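Local coordinates for FdtA domain-containing protein (Helicobacter canadensis MIT 98-5491, PDB 7N67), which probably catalyses, as a cupin-type 3,4-ketoisomerase, the isomerisation of a dTDP-linked keto sugar on the route to an unusual formylated sugar, at residues Val79-Asp84 with Leu129-Asp134; Tyr60-Asp65 with Tyr124-Leu129. One frame throughout, in Å; residues are numbered along the deposited sequence.

Contact 1 of 2, residues Val79-Asp84 with Leu129-Asp134; sequences VLIMMD and LVLASD
Val-79 and Ile-81 are joined to Leu-131 and Leu-129 by four backbone hydrogen bonds, two for each pair, which bind strands 79-82 and 129-132 in antiparallel register. Val-79 N donates to Leu-131 O (2.8 Å), and Leu-131 N returns a bond to Val-79 O (2.9 Å). Ile-81 and Leu-129 repeat the exchange, the shortest bond running from Leu-129 N to Ile-81 O (2.7 Å). Between these pairs Leu-80 faces Val-130 as a non-hydrogen-bonded pair; the CA-H of Val-130 points to Val-79 O (CA to O 3.4 Å) and that of Leu-80 to Leu-129 O.

The apolar contacts divide between the two faces of the sheet. On one, Leu-80 and Val-130 run side by side, CD1 of Leu-80 lying 4.1 Å from CG1 of Val-130. On the other, Val-79, Ile-81, Leu-129 and Leu-131 form a continuous greasy patch. Ile-81 reaches diagonally to the next pair, its CD1 meeting Leu-131 CD2 at 4.1 Å. Met-83, whose flexible chain bends twice, crosses Leu-129 at an angle and brings SD to 3.9 Å from Leu-129 CD2. Beta-branched valine and isoleucine suit extended strands, and with leucine they fill a buried setting without a polar group to satisfy. Ile-56 of the neighbouring strand extends the patch beside Leu-129 and Leu-131, and Leu-43 packs on Ile-81 and Leu-131, while Tyr-58 and Met-83 of the second subunit pack against Ile-81 and Leu-129.

Past Ile-81 the pairing is interrupted: Met-83 and Asp-84 both face Lys-127, a classic beta bulge, and the chain turns a corner there. The pair belongs to one of the two antiparallel sheets of a cupin beta-barrel, the fold of the QdtA-like family to which the protein is assigned.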
loop_
_atom_site.group_PDB
_atom_site.type_symbol
_atom_site.label_atom_id
_atom_site.label_comp_id
_atom_site.label_asym_id
_atom_site.label_seq_id
_atom_site.Cartn_x
_atom_site.Cartn_y
_atom_site.Cartn_z
ATOM N N VAL B 79 10.621 11.619 -15.594
ATOM C CA VAL B 79 10.656 10.137 -15.410
ATOM C C VAL B 79 9.599 9.744 -14.368
ATOM O O VAL B 79 9.668 10.253 -13.242
ATOM C CB VAL B 79 12.059 9.650 -15.019
ATOM C CG1 VAL B 79 12.036 8.230 -14.471
ATOM C CG2 VAL B 79 13.016 9.745 -16.184
ATOM N N LEU B 80 8.684 8.848 -14.748
ATOM C CA LEU B 80 7.526 8.400 -13.923
ATOM C C LEU B 80 7.854 7.045 -13.307
ATOM O O LEU B 80 8.394 6.191 -14.019
ATOM C CB LEU B 80 6.282 8.285 -14.809
ATOM C CG LEU B 80 5.447 9.550 -14.943
ATOM C CD1 LEU B 80 6.245 10.661 -15.589
ATOM C CD2 LEU B 80 4.176 9.258 -15.720
ATOM N N ILE B 81 7.544 6.875 -12.029
ATOM C CA ILE B 81 7.696 5.588 -11.294
ATOM C C ILE B 81 6.456 5.379 -10.423
ATOM O O ILE B 81 6.188 6.256 -9.593
ATOM C CB ILE B 81 8.976 5.640 -10.455
ATOM C CG1 ILE B 81 10.167 6.037 -11.333
ATOM C CG2 ILE B 81 9.182 4.313 -9.742
ATOM C CD1 ILE B 81 11.417 6.358 -10.577
ATOM N N MET B 82 5.701 4.302 -10.652
ATOM C CA MET B 82 4.621 3.867 -9.720
ATOM C C MET B 82 5.262 3.196 -8.514
ATOM O O MET B 82 5.659 2.028 -8.626
ATOM C CB MET B 82 3.650 2.871 -10.359
ATOM C CG MET B 82 2.788 3.502 -11.419
ATOM S SD MET B 82 1.880 4.942 -10.804
ATOM C CE MET B 82 0.748 4.135 -9.676
ATOM N N MET B 83 5.309 3.895 -7.390
ATOM C CA MET B 83 5.901 3.334 -6.152
ATOM C C MET B 83 4.913 2.370 -5.484
ATOM O O MET B 83 5.375 1.487 -4.766
ATOM C CB MET B 83 6.308 4.436 -5.172
ATOM C CG MET B 83 7.670 4.177 -4.600
ATOM S SD MET B 83 8.704 5.606 -4.878
ATOM C CE MET B 83 8.823 6.187 -3.190
ATOM N N ASP B 84 3.612 2.575 -5.667
ATOM C CA ASP B 84 2.549 1.739 -5.059
ATOM C C ASP B 84 1.414 1.569 -6.070
ATOM O O ASP B 84 0.949 2.574 -6.620
ATOM C CB ASP B 84 2.038 2.332 -3.749
ATOM C CG ASP B 84 1.426 1.298 -2.826
ATOM O OD1 ASP B 84 2.020 0.253 -2.709
ATOM O OD2 ASP B 84 0.363 1.562 -2.224
ATOM N N LEU B 129 5.579 8.596 -8.346
ATOM C CA LEU B 129 6.735 9.507 -8.162
ATOM C C LEU B 129 7.125 10.048 -9.531
ATOM O O LEU B 129 7.117 9.255 -10.494
ATOM C CB LEU B 129 7.892 8.733 -7.520
ATOM C CG LEU B 129 9.180 9.529 -7.343
ATOM C CD1 LEU B 129 8.985 10.695 -6.379
ATOM C CD2 LEU B 129 10.299 8.612 -6.879
ATOM N N VAL B 130 7.431 11.344 -9.617
ATOM C CA VAL B 130 7.872 11.995 -10.889
ATOM C C VAL B 130 9.180 12.747 -10.634
ATOM O O VAL B 130 9.207 13.657 -9.777
ATOM C CB VAL B 130 6.791 12.931 -11.468
ATOM C CG1 VAL B 130 7.232 13.549 -12.789
ATOM C CG2 VAL B 130 5.464 12.211 -11.655
ATOM N N LEU B 131 10.227 12.351 -11.340
ATOM C CA LEU B 131 11.519 13.075 -11.396
ATOM C C LEU B 131 11.424 14.045 -12.572
ATOM O O LEU B 131 11.171 13.562 -13.703
ATOM C CB LEU B 131 12.635 12.046 -11.600
ATOM C CG LEU B 131 13.123 11.285 -10.358
ATOM C CD1 LEU B 131 12.094 11.231 -9.248
ATOM C CD2 LEU B 131 13.546 9.880 -10.730
ATOM N N ALA B 132 11.549 15.351 -12.322
ATOM C CA ALA B 132 11.397 16.411 -13.349
ATOM C C ALA B 132 12.726 17.144 -13.577
ATOM O O ALA B 132 13.460 17.358 -12.583
ATOM C CB ALA B 132 10.294 17.365 -12.942
ATOM N N SER B 133 12.938 17.582 -14.832
ATOM C CA SER B 133 14.168 18.203 -15.395
ATOM C C SER B 133 14.270 19.695 -15.065
ATOM O O SER B 133 15.303 20.285 -15.423
ATOM C CB SER B 133 14.227 18.006 -16.902
ATOM O OG SER B 133 13.272 18.834 -17.586
ATOM N N ASP B 134 13.259 20.304 -14.439
ATOM C CA ASP B 134 13.232 21.772 -14.223
ATOM C C ASP B 134 12.174 22.154 -13.186
ATOM O O ASP B 134 11.314 21.318 -12.873
ATOM C CB ASP B 134 12.967 22.495 -15.544
ATOM C CG ASP B 134 13.577 23.886 -15.643
ATOM O OD1 ASP B 134 14.103 24.400 -14.630
ATOM O OD2 ASP B 134 13.523 24.435 -16.741
#

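Contact 2 of 2, residues Tyr60-Asp65 with Tyr124-Leu129; sequences YDTKPD and YGAKLL
Lys-63 lays its aliphatic chain beside the ring of Tyr-124, the two side chains pointing the same way. Next after CB, CG already lies 3.8 Å from Tyr-124 CE1, and the bend at chi2 brings CD to 3.6 Å from that same CE1. Bends at chi3 and chi4 then lead CE and NZ away from the ring, to Asp-61 O within the same segment, which NZ holds by a 3.0 Å hydrogen bond, with a weak second bond to Asn-36 O of the second subunit. A long chain with an apolar stem and a charged tip suits both tasks. Pro-64 CD approaches the ring at its edge, whereas Thr-62 O lies over one face, toward the rim; the tyrosine hydroxyl bonds to Asp-61 of the fourth subunit.

The backbones are tied by Gly-125 N, which donates to Thr-62 O over 2.8 Å in a nearly straight bond (175°). Positive phi (77°) favours glycine at this turn. Thr-62 adds its hydroxyl: with OG1 set between its own N and carbonyl carbon (chi1 47°), the group donates to Ala-126 O in a short hydrogen bond. A water accepts from Asp-61 N (3.0 Å) and donates to Gly-125 O, which also takes a bond from Lys-127 NZ (2.8 Å).

Segment 60-65 is the irregular continuation of strand 55-60, leading to strand 68-73, and segment 124-129 begins in a loop and enters strand 127-132, the sheet neighbour of 55-60, at Lys-127. At Tyr-60, which pairs antiparallel with a strand of the second subunit, the sheet runs on across the interface, and the third subunit covers Pro-64 and Tyr-124.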
loop_
_atom_site.group_PDB
_atom_site.type_symbol
_atom_site.label_atom_id
_atom_site.label_comp_id
_atom_site.label_asym_id
_atom_site.label_seq_id
_atom_site.Cartn_x
_atom_site.Cartn_y
_atom_site.Cartn_z
ATOM N N TYR B 60 -0.760 10.857 -4.395
ATOM C CA TYR B 60 -1.381 9.757 -3.608
ATOM C C TYR B 60 -2.859 10.055 -3.397
ATOM O O TYR B 60 -3.293 11.084 -3.897
ATOM C CB TYR B 60 -0.618 9.549 -2.305
ATOM C CG TYR B 60 -0.485 10.786 -1.461
ATOM C CD1 TYR B 60 -1.305 10.993 -0.369
ATOM C CD2 TYR B 60 0.489 11.740 -1.733
ATOM C CE1 TYR B 60 -1.168 12.115 0.429
ATOM C CE2 TYR B 60 0.643 12.859 -0.935
ATOM C CZ TYR B 60 -0.181 13.042 0.159
ATOM O OH TYR B 60 -0.048 14.144 0.957
ATOM N N ASP B 61 -3.589 9.161 -2.718
ATOM C CA ASP B 61 -5.069 9.194 -2.584
ATOM C C ASP B 61 -5.686 9.257 -3.980
ATOM O O ASP B 61 -6.650 10.006 -4.179
ATOM C CB ASP B 61 -5.513 10.337 -1.671
ATOM C CG ASP B 61 -5.198 10.058 -0.214
ATOM O OD1 ASP B 61 -5.119 8.856 0.146
ATOM O OD2 ASP B 61 -5.043 11.029 0.557
ATOM N N THR B 62 -5.169 8.457 -4.907
ATOM C CA THR B 62 -5.733 8.296 -6.265
ATOM C C THR B 62 -6.923 7.330 -6.234
ATOM O O THR B 62 -6.990 6.475 -5.317
ATOM C CB THR B 62 -4.677 7.786 -7.244
ATOM O OG1 THR B 62 -4.033 6.697 -6.593
ATOM C CG2 THR B 62 -3.688 8.859 -7.624
ATOM N N LYS B 63 -7.783 7.462 -7.253
ATOM C CA LYS B 63 -9.079 6.759 -7.441
ATOM C C LYS B 63 -9.175 6.295 -8.893
ATOM O O LYS B 63 -8.934 7.068 -9.834
ATOM C CB LYS B 63 -10.251 7.696 -7.121
ATOM C CG LYS B 63 -10.871 7.557 -5.740
ATOM C CD LYS B 63 -10.057 8.170 -4.617
ATOM C CE LYS B 63 -10.622 9.463 -4.063
ATOM N NZ LYS B 63 -9.578 10.519 -4.022
ATOM N N PRO B 64 -9.558 5.018 -9.120
ATOM C CA PRO B 64 -9.732 4.486 -10.472
ATOM C C PRO B 64 -10.557 5.375 -11.407
ATOM O O PRO B 64 -10.268 5.364 -12.571
ATOM C CB PRO B 64 -10.498 3.175 -10.249
ATOM C CG PRO B 64 -10.081 2.737 -8.856
ATOM C CD PRO B 64 -9.819 4.012 -8.082
ATOM N N ASP B 65 -11.532 6.103 -10.861
ATOM C CA ASP B 65 -12.569 6.846 -11.628
ATOM C C ASP B 65 -12.185 8.332 -11.757
ATOM O O ASP B 65 -12.915 9.054 -12.468
ATOM C CB ASP B 65 -13.967 6.601 -11.030
ATOM C CG ASP B 65 -14.114 6.740 -9.510
ATOM O OD1 ASP B 65 -13.117 6.536 -8.773
ATOM O OD2 ASP B 65 -15.244 7.042 -9.049
ATOM N N TYR B 124 -6.718 2.037 -6.256
ATOM C CA TYR B 124 -7.168 2.901 -5.148
ATOM C C TYR B 124 -5.994 3.116 -4.184
ATOM O O TYR B 124 -5.390 2.128 -3.683
ATOM C CB TYR B 124 -8.413 2.308 -4.499
ATOM C CG TYR B 124 -9.064 3.242 -3.526
ATOM C CD1 TYR B 124 -10.115 4.061 -3.924
ATOM C CD2 TYR B 124 -8.582 3.351 -2.234
ATOM C CE1 TYR B 124 -10.704 4.951 -3.040
ATOM C CE2 TYR B 124 -9.154 4.236 -1.338
ATOM C CZ TYR B 124 -10.223 5.020 -1.744
ATOM O OH TYR B 124 -10.789 5.883 -0.863
ATOM N N GLY B 125 -5.642 4.393 -3.988
ATOM C CA GLY B 125 -4.531 4.825 -3.127
ATOM C C GLY B 125 -3.169 4.634 -3.780
ATOM O O GLY B 125 -2.183 4.787 -3.053
ATOM N N ALA B 126 -3.111 4.344 -5.090
ATOM C CA ALA B 126 -1.865 4.201 -5.877
ATOM C C ALA B 126 -1.060 5.506 -5.802
ATOM O O ALA B 126 -1.670 6.599 -5.782
ATOM C CB ALA B 126 -2.163 3.853 -7.309
ATOM N N LYS B 127 0.267 5.376 -5.794
ATOM C CA LYS B 127 1.223 6.480 -5.572
ATOM C C LYS B 127 2.183 6.524 -6.752
ATOM O O LYS B 127 2.709 5.445 -7.131
ATOM C CB LYS B 127 1.929 6.242 -4.240
ATOM C CG LYS B 127 0.952 5.925 -3.123
ATOM C CD LYS B 127 1.556 5.911 -1.725
ATOM C CE LYS B 127 0.532 5.552 -0.660
ATOM N NZ LYS B 127 -0.234 4.335 -1.043
ATOM N N LEU B 128 2.346 7.716 -7.331
ATOM C CA LEU B 128 3.230 7.961 -8.490
ATOM C C LEU B 128 4.320 8.932 -8.057
ATOM O O LEU B 128 3.977 9.953 -7.418
ATOM C CB LEU B 128 2.390 8.550 -9.614
ATOM C CG LEU B 128 3.159 9.062 -10.831
ATOM C CD1 LEU B 128 3.845 7.916 -11.557
ATOM C CD2 LEU B 128 2.220 9.795 -11.775
ATOM N N LEU B 129 5.579 8.596 -8.346
ATOM C CA LEU B 129 6.735 9.507 -8.162
ATOM C C LEU B 129 7.125 10.048 -9.531
ATOM O O LEU B 129 7.117 9.255 -10.494
ATOM C CB LEU B 129 7.892 8.733 -7.520
ATOM C CG LEU B 129 9.180 9.529 -7.343
ATOM C CD1 LEU B 129 8.985 10.695 -6.379
ATOM C CD2 LEU B 129 10.299 8.612 -6.879
HETATM O O HOH W 1 -2.511 6.746 -1.386
#

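Contacts 1 and 2 follow one another along strand 127-132, sharing Leu-129, and their centres are 14 Å apart. In contact 1 this strand pairs with 78-84; in contact 2 its leading loop meets the end of 55-60, its neighbour on the other side. A salt bridge from Asp-84 OD2 to Lys-127 NZ (3.1 Å) joins them, and Asp-84 OD1 takes Lys-127 of the second subunit, tying both to the assembly. The dTDP pocket is close to each: the side chains of Val-130 and Thr-62 lie about 7 and 8 Å from a bound thymidine diphosphate, near the dTDP-binding Arg-55 and Arg-68 respectively, so neither of these two side chains touches the nucleotide itself.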